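Cytochrome c, 1 heme-binding site (Geobacter sulfurreducens, PDB 4RLR) is a monoheme cytochrome of low reduction potential, essential for accepting electrons from an electrode, and probably passes them through its heme. Local coordinates at residues A[57-62]-A[120-125]; A[86-91]-A[97-102]. One frame throughout, in Å; residues are numbered along the deposited sequence.

Contact 1 (A[57-62]-A[120-125]); sequences YTAWPD and EELNAI. With ZN (zinc ion), chain C; HEM (protoporphyrin IX containing Fe), chain B.
A59, L122 and I125 make the apolar join between the loop 57-62 and helix 119-123 with the residues that follow it; no hydrogen bond crosses it. A59 CB points at the other segment and lies 3.8 Å from CG2 of I125, with CD1 of the same isoleucine at 4.0 Å. I125 can offer both branches because its CG1 stands anti to the carbonyl carbon (chi1 -72°), which leaves CG2 anti to the backbone nitrogen. L122 comes in beside it with one methyl, CD2, 3.4 Å from A59 O. T58 crosses I125 at the flank, and its hydroxyl is bonded to I55 O, so toward I125 it makes only van der Waals contact.

Metal coordination takes over on the heme side of the loop. D62 chelates a zinc ion with both carboxylate oxygens, unevenly: OD2 is 2.0 Å from the metal and OD1 2.4 Å. The heme propionate supplies O1A at 1.9 Å from the zinc, and two waters complete the five observed ligand atoms. One of those waters also donates to propionate O2A, tying both propionate oxygens to the site.

The Y57 ring lies obliquely beside the same propionate arm, CE1 3.9 Å from HEM CBA. With an alanine at Y57 the ring is gone, which is likely to open a gap beside HEM CBA and leave the arm freer to shift between the macrocycle and its zinc-bound carboxylate.

Around the contact, helix 65-70 touches both segments, L66 meeting T58 and M67 meeting I125. Within the loop P61, after a cis peptide bond, puts CG over the centre of the W60 ring. W114, in the loop before helix 119-123, packs on L122 and meets W60 edge-to-face.

Contact 2 (A[86-91]-A[97-102]); sequences RHLGAT and RNLAVF. With ZN (zinc ion), chain E; HEM (protoporphyrin IX containing Fe), chain B.
L88 meets N98, L99 and F102 in a buried, mostly apolar contact that lays the 3-10 segment running through 86-88, close in sequence to the axial heme ligand M84, against helix 92-106. The CB of L88 points toward the helix, and its two methyls part. CD1 goes to L99, 3.9 Å from its CB, while CD2 lies obliquely against the F102 ring, 3.6 Å from CE1. L88 CD2 also lies 3.9 Å from HEM CBB, the end carbon of a pyrrole substituent, so this one methyl touches both F102 and the heme.

A single polar bond fixes the backbone alongside. N98 sends ND2 to the carbonyl oxygen of L88 at 2.8 Å, almost straight at 175° and in the carbonyl plane, with the acceptor also lying in the plane of the asparagine amide. The N98 side chain leaves with CG anti to the carbonyl carbon (chi1 -75°), which aims the amide across at the turn. The chain then passes G89, whose backbone angles would press a beta carbon against the carbonyl oxygen of L88.

H87 faces the heme instead. The porphyrin methyl CMC sits 3.3 Å over the centre of one face of its ring, and R86 CG covers the opposite face. H87 ND1 binds a zinc ion, which also holds a water and one further ligand atom.

T91 caps the start of helix 92-106 through OG1 to the E94 backbone nitrogen. L70 of helix 65-70 touches both L88 and F102, and I12 of helix 5-16 packs on N98.

Overall arrangement
The two contacts lie on opposite sides of the chain's centre, their centres 21 Å apart, with contact 2 nested within the loop closed by contact 1. Contact 2 is buried and pairs neighbouring pieces of chain; contact 1 is only partly buried and joins segments 58 residues apart. Their second segments lie on, or begin in, the successive helices 92-106 and 119-123, and helix 65-70 touches both contacts. Each also reaches the same heme and a zinc ion of its own, by different chemistry. At contact 1 a propionate shares the metal with a carboxylate, whereas at contact 2 heme carbons pack against leucine and histidine, and the zinc is bound by the histidine rather than by a heme oxygen.

Contact 1 (A[57-62]-A[120-125])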
loop_
_atom_site.group_PDB
_atom_site.type_symbol
_atom_site.label_atom_id
_atom_site.label_comp_id
_atom_site.label_asym_id
_atom_site.label_seq_id
_atom_site.Cartn_x
_atom_site.Cartn_y
_atom_site.Cartn_z
ATOM N N TYR A 57 2.534 -6.283 0.797
ATOM C CA TYR A 57 3.244 -5.040 1.075
ATOM C C TYR A 57 3.013 -4.524 2.495
ATOM O O TYR A 57 3.347 -3.394 2.814
ATOM C CB TYR A 57 2.800 -4.000 0.048
ATOM C CG TYR A 57 3.145 -4.478 -1.339
ATOM C CD1 TYR A 57 4.424 -4.283 -1.854
ATOM C CD2 TYR A 57 2.204 -5.179 -2.125
ATOM C CE1 TYR A 57 4.761 -4.738 -3.122
ATOM C CE2 TYR A 57 2.535 -5.638 -3.392
ATOM C CZ TYR A 57 3.814 -5.432 -3.875
ATOM O OH TYR A 57 4.156 -5.887 -5.108
ATOM N N THR A 58 2.468 -5.361 3.358
ATOM C CA THR A 58 2.219 -4.942 4.721
ATOM C C THR A 58 3.127 -5.698 5.687
ATOM O O THR A 58 4.146 -5.160 6.046
ATOM C CB THR A 58 0.736 -5.001 5.091
ATOM O OG1 THR A 58 0.275 -6.346 5.032
ATOM C CG2 THR A 58 -0.081 -4.108 4.142
ATOM N N ALA A 59 2.771 -6.902 6.115
ATOM C CA ALA A 59 3.628 -7.661 7.036
ATOM C C ALA A 59 4.743 -8.469 6.357
ATOM O O ALA A 59 5.861 -8.593 6.893
ATOM C CB ALA A 59 2.779 -8.596 7.871
ATOM N N TRP A 60 4.433 -9.062 5.196
ATOM C CA TRP A 60 5.347 -10.015 4.579
ATOM C C TRP A 60 4.834 -10.372 3.191
ATOM O O TRP A 60 3.633 -10.538 3.009
ATOM C CB TRP A 60 5.432 -11.284 5.442
ATOM C CG TRP A 60 6.323 -12.332 4.860
ATOM C CD1 TRP A 60 7.665 -12.453 5.028
ATOM C CD2 TRP A 60 5.918 -13.416 4.022
ATOM N NE1 TRP A 60 8.133 -13.531 4.317
ATOM C CE2 TRP A 60 7.074 -14.150 3.706
ATOM C CE3 TRP A 60 4.684 -13.834 3.497
ATOM C CZ2 TRP A 60 7.042 -15.259 2.864
ATOM C CZ3 TRP A 60 4.653 -14.943 2.685
ATOM C CH2 TRP A 60 5.823 -15.639 2.375
ATOM N N PRO A 61 5.735 -10.505 2.217
ATOM C CA PRO A 61 7.205 -10.358 2.252
ATOM C C PRO A 61 7.778 -8.918 2.185
ATOM O O PRO A 61 8.920 -8.722 2.630
ATOM C CB PRO A 61 7.657 -11.146 1.013
ATOM C CG PRO A 61 6.503 -11.977 0.621
ATOM C CD PRO A 61 5.310 -11.170 0.979
ATOM N N ASP A 62 7.048 -7.949 1.629
ATOM C CA ASP A 62 7.622 -6.609 1.454
ATOM C C ASP A 62 7.186 -5.771 2.658
ATOM O O ASP A 62 6.432 -4.786 2.530
ATOM C CB ASP A 62 7.191 -5.999 0.124
ATOM C CG ASP A 62 8.086 -4.814 -0.348
ATOM O OD1 ASP A 62 8.933 -4.280 0.375
ATOM O OD2 ASP A 62 7.914 -4.376 -1.507
ATOM N N GLU A 120 6.754 -9.770 17.448
ATOM C CA GLU A 120 5.688 -9.107 18.203
ATOM C C GLU A 120 5.076 -7.980 17.347
ATOM O O GLU A 120 3.866 -7.747 17.367
ATOM C CB GLU A 120 6.220 -8.564 19.549
ATOM N N GLU A 121 5.914 -7.315 16.562
ATOM C CA GLU A 121 5.467 -6.191 15.744
ATOM C C GLU A 121 4.628 -6.717 14.588
ATOM O O GLU A 121 3.584 -6.162 14.265
ATOM C CB GLU A 121 6.669 -5.407 15.221
ATOM C CG GLU A 121 7.441 -4.698 16.306
ATOM C CD GLU A 121 8.592 -3.876 15.775
ATOM O OE1 GLU A 121 9.608 -4.453 15.297
ATOM O OE2 GLU A 121 8.477 -2.636 15.833
ATOM N N LEU A 122 5.093 -7.806 13.981
ATOM C CA LEU A 122 4.332 -8.505 12.946
ATOM C C LEU A 122 2.953 -8.870 13.441
ATOM O O LEU A 122 1.992 -8.840 12.672
ATOM C CB LEU A 122 5.070 -9.760 12.460
ATOM C CG LEU A 122 6.346 -9.523 11.644
ATOM C CD1 LEU A 122 7.220 -10.781 11.582
ATOM C CD2 LEU A 122 6.034 -9.042 10.247
ATOM N N ASN A 123 2.820 -9.202 14.719
ATOM C CA ASN A 123 1.510 -9.609 15.217
ATOM C C ASN A 123 0.494 -8.475 15.149
ATOM O O ASN A 123 -0.700 -8.705 15.097
ATOM C CB ASN A 123 1.605 -10.135 16.655
ATOM C CG ASN A 123 2.451 -11.407 16.774
ATOM O OD1 ASN A 123 2.459 -12.267 15.878
ATOM N ND2 ASN A 123 3.142 -11.546 17.902
ATOM N N ALA A 124 0.976 -7.245 15.131
ATOM C CA ALA A 124 0.109 -6.087 15.299
ATOM C C ALA A 124 -0.483 -5.629 13.971
ATOM O O ALA A 124 -1.295 -4.690 13.926
ATOM C CB ALA A 124 0.885 -4.967 15.922
ATOM N N ILE A 125 -0.061 -6.282 12.895
ATOM C CA ILE A 125 -0.528 -5.944 11.553
ATOM C C ILE A 125 -1.748 -6.808 11.242
ATOM O O ILE A 125 -1.615 -7.995 11.010
ATOM C CB ILE A 125 0.625 -6.135 10.545
ATOM C CG1 ILE A 125 1.658 -5.015 10.741
ATOM C CG2 ILE A 125 0.118 -6.123 9.135
ATOM C CD1 ILE A 125 2.970 -5.204 9.985
HETATM ZN ZN ZN C . 9.013 -2.733 -1.429
HETATM C CHA HEM B . 4.938 1.638 -6.332
HETATM C CHB HEM B . 1.056 1.755 -3.456
HETATM C CHC HEM B . -1.012 4.641 -6.716
HETATM C CHD HEM B . 2.574 4.042 -9.826
HETATM C C1A HEM B . 4.089 1.508 -5.251
HETATM C C2A HEM B . 4.454 0.876 -4.014
HETATM C C3A HEM B . 3.389 0.901 -3.211
HETATM C C4A HEM B . 2.321 1.554 -3.917
HETATM C CMA HEM B . 3.273 0.327 -1.793
HETATM C CAA HEM B . 5.846 0.295 -3.722
HETATM C CBA HEM B . 5.994 -1.177 -4.104
HETATM C CGA HEM B . 7.357 -1.634 -3.608
HETATM O O1A HEM B . 7.526 -1.955 -2.413
HETATM O O2A HEM B . 8.291 -1.664 -4.418
HETATM C C1B HEM B . 0.149 2.550 -4.113
HETATM C C2B HEM B . -1.122 2.931 -3.588
HETATM C C3B HEM B . -1.700 3.738 -4.476
HETATM C C4B HEM B . -0.790 3.886 -5.585
HETATM C CMB HEM B . -1.620 2.399 -2.247
HETATM C CAB HEM B . -3.058 4.440 -4.384
HETATM C CBB HEM B . -3.326 5.113 -3.236
HETATM C C1C HEM B . -0.239 4.686 -7.840
HETATM C C2C HEM B . -0.604 5.406 -9.035
HETATM C C3C HEM B . 0.385 5.231 -9.928
HETATM C C4C HEM B . 1.402 4.434 -9.274
HETATM C CMC HEM B . -1.950 6.149 -9.202
HETATM C CAC HEM B . 0.544 5.795 -11.369
HETATM C CBC HEM B . 0.067 7.014 -11.703
HETATM C C1D HEM B . 3.520 3.299 -9.180
HETATM C C2D HEM B . 4.733 2.853 -9.810
HETATM C C3D HEM B . 5.482 2.092 -8.723
HETATM C C4D HEM B . 4.635 2.172 -7.552
HETATM C CMD HEM B . 5.138 3.096 -11.285
HETATM C CAD HEM B . 6.841 1.394 -8.841
HETATM C CBD HEM B . 7.973 2.415 -8.819
HETATM C CGD HEM B . 8.083 2.949 -7.415
HETATM O O1D HEM B . 8.442 2.218 -6.463
HETATM O O2D HEM B . 7.800 4.143 -7.244
HETATM N NA HEM B . 2.787 1.941 -5.158
HETATM N NB HEM B . 0.336 3.162 -5.322
HETATM N NC HEM B . 1.011 4.126 -8.010
HETATM N ND HEM B . 3.491 2.888 -7.856
HETATM FE FE HEM B . 1.821 3.002 -6.558
HETATM O O HOH W 1 10.173 -2.811 -3.100
HETATM O O HOH W 2 9.376 -1.052 -0.250
#

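Contact 2 (A[86-91]-A[97-102])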
loop_
_atom_site.group_PDB
_atom_site.type_symbol
_atom_site.label_atom_id
_atom_site.label_comp_id
_atom_site.label_asym_id
_atom_site.label_seq_id
_atom_site.Cartn_x
_atom_site.Cartn_y
_atom_site.Cartn_z
ATOM N N ARG A 86 0.327 11.054 -2.531
ATOM C CA ARG A 86 -0.368 12.026 -3.370
ATOM C C ARG A 86 -1.601 11.427 -4.001
ATOM O O ARG A 86 -2.596 12.137 -4.272
ATOM C CB ARG A 86 0.557 12.609 -4.467
ATOM C CG ARG A 86 1.033 11.653 -5.555
ATOM C CD ARG A 86 2.109 12.355 -6.429
ATOM N NE ARG A 86 2.505 11.569 -7.601
ATOM C CZ ARG A 86 1.924 11.628 -8.806
ATOM N NH1 ARG A 86 0.908 12.454 -9.023
ATOM N NH2 ARG A 86 2.354 10.849 -9.811
ATOM N N HIS A 87 -1.548 10.117 -4.235
ATOM C CA HIS A 87 -2.648 9.430 -4.871
ATOM C C HIS A 87 -3.850 9.247 -3.979
ATOM O O HIS A 87 -4.885 8.812 -4.450
ATOM C CB HIS A 87 -2.159 8.088 -5.423
ATOM C CG HIS A 87 -1.156 8.269 -6.504
ATOM N ND1 HIS A 87 -1.428 9.027 -7.615
ATOM C CD2 HIS A 87 0.147 7.909 -6.594
ATOM C CE1 HIS A 87 -0.354 9.081 -8.378
ATOM N NE2 HIS A 87 0.616 8.415 -7.780
ATOM N N LEU A 88 -3.709 9.572 -2.692
ATOM C CA LEU A 88 -4.805 9.380 -1.739
ATOM C C LEU A 88 -5.911 10.441 -1.840
ATOM O O LEU A 88 -6.983 10.306 -1.206
ATOM C CB LEU A 88 -4.270 9.279 -0.297
ATOM C CG LEU A 88 -3.580 7.960 0.088
ATOM C CD1 LEU A 88 -2.898 8.071 1.465
ATOM C CD2 LEU A 88 -4.560 6.737 0.051
ATOM N N GLY A 89 -5.688 11.474 -2.641
ATOM C CA GLY A 89 -6.713 12.474 -2.831
ATOM C C GLY A 89 -6.203 13.712 -3.540
ATOM O O GLY A 89 -5.006 13.932 -3.615
ATOM N N ALA A 90 -7.145 14.520 -4.026
ATOM C CA ALA A 90 -6.886 15.721 -4.818
ATOM C C ALA A 90 -6.681 16.945 -3.922
ATOM O O ALA A 90 -6.129 17.937 -4.371
ATOM C CB ALA A 90 -8.045 15.964 -5.788
ATOM N N THR A 91 -7.144 16.860 -2.670
ATOM C CA THR A 91 -6.859 17.861 -1.639
ATOM C C THR A 91 -6.216 17.216 -0.403
ATOM O O THR A 91 -6.343 16.002 -0.179
ATOM C CB THR A 91 -8.129 18.557 -1.163
ATOM O OG1 THR A 91 -8.907 17.646 -0.370
ATOM C CG2 THR A 91 -8.951 19.059 -2.359
ATOM N N ARG A 97 -8.009 11.970 5.078
ATOM C CA ARG A 97 -9.130 11.080 5.394
ATOM C C ARG A 97 -8.807 9.669 4.924
ATOM O O ARG A 97 -8.947 8.701 5.668
ATOM C CB ARG A 97 -10.437 11.543 4.739
ATOM C CG ARG A 97 -11.042 12.799 5.329
ATOM C CD ARG A 97 -12.501 12.940 4.940
ATOM N NE ARG A 97 -12.660 13.102 3.501
ATOM C CZ ARG A 97 -12.687 14.269 2.856
ATOM N NH1 ARG A 97 -12.572 15.428 3.516
ATOM N NH2 ARG A 97 -12.842 14.282 1.536
ATOM N N ASN A 98 -8.321 9.555 3.697
ATOM C CA ASN A 98 -8.025 8.233 3.156
ATOM C C ASN A 98 -6.819 7.574 3.814
ATOM O O ASN A 98 -6.798 6.345 4.000
ATOM C CB ASN A 98 -7.894 8.293 1.628
ATOM C CG ASN A 98 -9.261 8.437 0.950
ATOM O OD1 ASN A 98 -10.273 7.954 1.467
ATOM N ND2 ASN A 98 -9.294 9.113 -0.194
ATOM N N LEU A 99 -5.828 8.377 4.187
ATOM C CA LEU A 99 -4.697 7.845 4.904
ATOM C C LEU A 99 -5.166 7.269 6.218
ATOM O O LEU A 99 -4.590 6.298 6.707
ATOM C CB LEU A 99 -3.650 8.921 5.160
ATOM C CG LEU A 99 -2.459 8.478 6.017
ATOM C CD1 LEU A 99 -1.744 7.240 5.418
ATOM C CD2 LEU A 99 -1.490 9.633 6.200
ATOM N N ALA A 100 -6.202 7.872 6.793
ATOM C CA ALA A 100 -6.658 7.455 8.099
ATOM C C ALA A 100 -7.338 6.086 8.001
ATOM O O ALA A 100 -7.235 5.293 8.920
ATOM C CB ALA A 100 -7.587 8.511 8.718
ATOM N N VAL A 101 -7.984 5.815 6.865
ATOM C CA VAL A 101 -8.621 4.527 6.605
ATOM C C VAL A 101 -7.559 3.435 6.446
ATOM O O VAL A 101 -7.710 2.332 6.989
ATOM C CB VAL A 101 -9.532 4.602 5.351
ATOM C CG1 VAL A 101 -10.209 3.275 5.054
ATOM C CG2 VAL A 101 -10.604 5.713 5.503
ATOM N N PHE A 102 -6.473 3.732 5.743
ATOM C CA PHE A 102 -5.402 2.747 5.604
ATOM C C PHE A 102 -4.707 2.446 6.940
ATOM O O PHE A 102 -4.330 1.306 7.186
ATOM C CB PHE A 102 -4.354 3.177 4.570
ATOM C CG PHE A 102 -4.721 2.867 3.145
ATOM C CD1 PHE A 102 -5.468 3.773 2.400
ATOM C CD2 PHE A 102 -4.292 1.708 2.538
ATOM C CE1 PHE A 102 -5.789 3.512 1.086
ATOM C CE2 PHE A 102 -4.597 1.427 1.225
ATOM C CZ PHE A 102 -5.355 2.331 0.492
HETATM ZN ZN ZN E . -3.197 9.607 -8.484
HETATM C CHA HEM B . 4.938 1.638 -6.332
HETATM C CHB HEM B . 1.056 1.755 -3.456
HETATM C CHC HEM B . -1.012 4.641 -6.716
HETATM C CHD HEM B . 2.574 4.042 -9.826
HETATM C C1A HEM B . 4.089 1.508 -5.251
HETATM C C2A HEM B . 4.454 0.876 -4.014
HETATM C C3A HEM B . 3.389 0.901 -3.211
HETATM C C4A HEM B . 2.321 1.554 -3.917
HETATM C CMA HEM B . 3.273 0.327 -1.793
HETATM C CAA HEM B . 5.846 0.295 -3.722
HETATM C CBA HEM B . 5.994 -1.177 -4.104
HETATM C CGA HEM B . 7.357 -1.634 -3.608
HETATM O O1A HEM B . 7.526 -1.955 -2.413
HETATM O O2A HEM B . 8.291 -1.664 -4.418
HETATM C C1B HEM B . 0.149 2.550 -4.113
HETATM C C2B HEM B . -1.122 2.931 -3.588
HETATM C C3B HEM B . -1.700 3.738 -4.476
HETATM C C4B HEM B . -0.790 3.886 -5.585
HETATM C CMB HEM B . -1.620 2.399 -2.247
HETATM C CAB HEM B . -3.058 4.440 -4.384
HETATM C CBB HEM B . -3.326 5.113 -3.236
HETATM C C1C HEM B . -0.239 4.686 -7.840
HETATM C C2C HEM B . -0.604 5.406 -9.035
HETATM C C3C HEM B . 0.385 5.231 -9.928
HETATM C C4C HEM B . 1.402 4.434 -9.274
HETATM C CMC HEM B . -1.950 6.149 -9.202
HETATM C CAC HEM B . 0.544 5.795 -11.369
HETATM C CBC HEM B . 0.067 7.014 -11.703
HETATM C C1D HEM B . 3.520 3.299 -9.180
HETATM C C2D HEM B . 4.733 2.853 -9.810
HETATM C C3D HEM B . 5.482 2.092 -8.723
HETATM C C4D HEM B . 4.635 2.172 -7.552
HETATM C CMD HEM B . 5.138 3.096 -11.285
HETATM C CAD HEM B . 6.841 1.394 -8.841
HETATM C CBD HEM B . 7.973 2.415 -8.819
HETATM C CGD HEM B . 8.083 2.949 -7.415
HETATM O O1D HEM B . 8.442 2.218 -6.463
HETATM O O2D HEM B . 7.800 4.143 -7.244
HETATM N NA HEM B . 2.787 1.941 -5.158
HETATM N NB HEM B . 0.336 3.162 -5.322
HETATM N NC HEM B . 1.011 4.126 -8.010
HETATM N ND HEM B . 3.491 2.888 -7.856
HETATM FE FE HEM B . 1.821 3.002 -6.558
HETATM O O HOH W 3 -4.662 8.476 -7.558
#